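Local coordinates for phosphotriesterase homology protein (Escherichia coli, PDB 1BF6), which hydrolyses phosphorylated glyceryl acetates and, as a two-zinc enzyme of the phosphotriesterase family, also acts on aromatic acetates and propionates, at residues Gly6-His11 / Asn49-Thr54. Numbering follows the deposited sequence.
Sequences GYTLAH and NVIEMT. With ZN (zinc ion), chain C.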
loop_
_atom_site.group_PDB
_atom_site.type_symbol
_atom_site.label_atom_id
_atom_site.label_comp_id
_atom_site.label_asym_id
_atom_site.label_seq_id
_atom_site.Cartn_x
_atom_site.Cartn_y
_atom_site.Cartn_z
ATOM N N GLY A 6 -0.220 -3.534 -17.752
ATOM C CA GLY A 6 0.151 -4.641 -16.881
ATOM C C GLY A 6 -0.480 -4.588 -15.502
ATOM O O GLY A 6 -1.175 -3.628 -15.170
ATOM N N TYR A 7 -0.225 -5.613 -14.690
ATOM C CA TYR A 7 -0.757 -5.694 -13.335
ATOM C C TYR A 7 -0.018 -4.762 -12.371
ATOM O O TYR A 7 1.148 -4.408 -12.591
ATOM C CB TYR A 7 -0.648 -7.121 -12.803
ATOM C CG TYR A 7 -1.520 -8.141 -13.512
ATOM C CD1 TYR A 7 -2.799 -7.804 -13.971
ATOM C CD2 TYR A 7 -1.098 -9.461 -13.652
ATOM C CE1 TYR A 7 -3.632 -8.760 -14.539
ATOM C CE2 TYR A 7 -1.918 -10.420 -14.218
ATOM C CZ TYR A 7 -3.183 -10.067 -14.657
ATOM O OH TYR A 7 -3.998 -11.016 -15.217
ATOM N N THR A 8 -0.694 -4.420 -11.279
ATOM C CA THR A 8 -0.134 -3.541 -10.259
ATOM C C THR A 8 -0.358 -4.123 -8.862
ATOM O O THR A 8 -1.482 -4.516 -8.517
ATOM C CB THR A 8 -0.806 -2.122 -10.313
ATOM O OG1 THR A 8 -0.535 -1.496 -11.569
ATOM C CG2 THR A 8 -0.293 -1.233 -9.174
ATOM N N LEU A 9 0.721 -4.224 -8.079
ATOM C CA LEU A 9 0.637 -4.686 -6.685
ATOM C C LEU A 9 0.464 -3.353 -5.942
ATOM O O LEU A 9 1.370 -2.529 -5.922
ATOM C CB LEU A 9 1.926 -5.400 -6.264
ATOM C CG LEU A 9 1.927 -6.931 -6.429
ATOM C CD1 LEU A 9 1.534 -7.340 -7.835
ATOM C CD2 LEU A 9 3.290 -7.494 -6.052
ATOM N N ALA A 10 -0.719 -3.160 -5.372
ATOM C CA ALA A 10 -1.107 -1.907 -4.716
ATOM C C ALA A 10 -0.445 -1.508 -3.399
ATOM O O ALA A 10 -0.586 -0.360 -2.972
ATOM C CB ALA A 10 -2.627 -1.881 -4.548
ATOM N N HIS A 11 0.280 -2.427 -2.765
ATOM C CA HIS A 11 0.900 -2.129 -1.467
ATOM C C HIS A 11 2.059 -3.063 -1.170
ATOM O O HIS A 11 1.857 -4.171 -0.676
ATOM C CB HIS A 11 -0.140 -2.275 -0.362
ATOM C CG HIS A 11 0.336 -1.804 0.979
ATOM N ND1 HIS A 11 -0.224 -0.741 1.662
ATOM C CD2 HIS A 11 1.353 -2.256 1.760
ATOM C CE1 HIS A 11 0.440 -0.578 2.806
ATOM N NE2 HIS A 11 1.401 -1.469 2.908
ATOM N N ASN A 49 3.796 -2.727 -12.539
ATOM C CA ASN A 49 3.908 -1.665 -11.518
ATOM C C ASN A 49 3.801 -2.163 -10.078
ATOM O O ASN A 49 3.003 -3.047 -9.775
ATOM C CB ASN A 49 2.792 -0.625 -11.709
ATOM C CG ASN A 49 2.559 -0.277 -13.165
ATOM O OD1 ASN A 49 3.350 0.432 -13.783
ATOM N ND2 ASN A 49 1.483 -0.815 -13.729
ATOM N N VAL A 50 4.538 -1.507 -9.181
ATOM C CA VAL A 50 4.507 -1.823 -7.751
ATOM C C VAL A 50 4.433 -0.480 -7.033
ATOM O O VAL A 50 5.275 0.374 -7.281
ATOM C CB VAL A 50 5.798 -2.557 -7.250
ATOM C CG1 VAL A 50 5.763 -2.684 -5.718
ATOM C CG2 VAL A 50 5.889 -3.968 -7.864
ATOM N N ILE A 51 3.421 -0.314 -6.182
ATOM C CA ILE A 51 3.242 0.912 -5.398
ATOM C C ILE A 51 3.977 0.681 -4.063
ATOM O O ILE A 51 3.525 -0.088 -3.208
ATOM C CB ILE A 51 1.744 1.219 -5.129
ATOM C CG1 ILE A 51 0.906 0.991 -6.402
ATOM C CG2 ILE A 51 1.578 2.687 -4.654
ATOM C CD1 ILE A 51 1.346 1.800 -7.626
ATOM N N GLU A 52 5.124 1.330 -3.925
ATOM C CA GLU A 52 5.969 1.198 -2.747
ATOM C C GLU A 52 5.485 2.096 -1.599
ATOM O O GLU A 52 5.405 3.324 -1.739
ATOM C CB GLU A 52 7.412 1.468 -3.159
ATOM C CG GLU A 52 8.428 0.518 -2.529
ATOM C CD GLU A 52 8.868 0.957 -1.151
ATOM O OE1 GLU A 52 8.577 2.113 -0.772
ATOM O OE2 GLU A 52 9.523 0.155 -0.448
ATOM N N MET A 53 5.216 1.461 -0.456
ATOM C CA MET A 53 4.659 2.102 0.737
ATOM C C MET A 53 5.599 2.560 1.849
ATOM O O MET A 53 5.134 2.890 2.949
ATOM C CB MET A 53 3.639 1.146 1.354
ATOM C CG MET A 53 2.514 0.718 0.418
ATOM S SD MET A 53 1.247 2.005 0.205
ATOM C CE MET A 53 1.709 2.599 -1.323
ATOM N N THR A 54 6.896 2.555 1.581
ATOM C CA THR A 54 7.890 2.942 2.581
ATOM C C THR A 54 8.132 4.451 2.547
ATOM O O THR A 54 8.755 4.936 1.615
ATOM C CB THR A 54 9.270 2.243 2.327
ATOM O OG1 THR A 54 9.087 0.828 2.161
ATOM C CG2 THR A 54 10.221 2.477 3.494
HETATM ZN ZN ZN C . 3.120 -1.873 4.347
#
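Two neighbouring parallel strands of the TIM barrel, 7-12 and 47-52, pair here on the way to the zinc site, to which the first of them delivers H11. Three backbone hydrogen bonds join them: N49 N to Y7 O, L9 N to N49 O, and I51 N to L9 O, the last 3.0 Å long and almost straight at 178°. T8 and N49 add a side-chain bond on one face of the sheet, N49 ND2 donating to T8 OG1 over 3.0 Å, with the hydroxyl lying somewhat out of the amide plane; ND2 also bonds D3 O, so two acceptors fix the turn of this buried amide. T8 CG2, placed opposite the backbone N by a chi1 of -63° for OG1, lies 3.8 Å from both I51 CG1 and I51 CD1. A valine in place of T8 would probably leave N49 ND2 with one acceptor fewer and its amide less firmly oriented. Beyond these bonds, M53 lies against one face of the H11 ring, its CG modelled doubtfully close and its SD set obliquely to the ring. With its CG anti to the backbone N (chi1 -172°), H11 binds zinc through NE2 at 2.3 Å; H13, E124 and D242 complete the site. On strand 47-52 E52 points away from 6-11, and its carboxylate takes T54 N on OE1 and T54 OG1 on OE2; T54 OG1 in turn bonds H13 ND1, a second-shell link to the metal. Helix 275-289 packs on Y7 and T8, strand 75-80 flanks N49, I51 and E52, and M53 reaches strand 122-126.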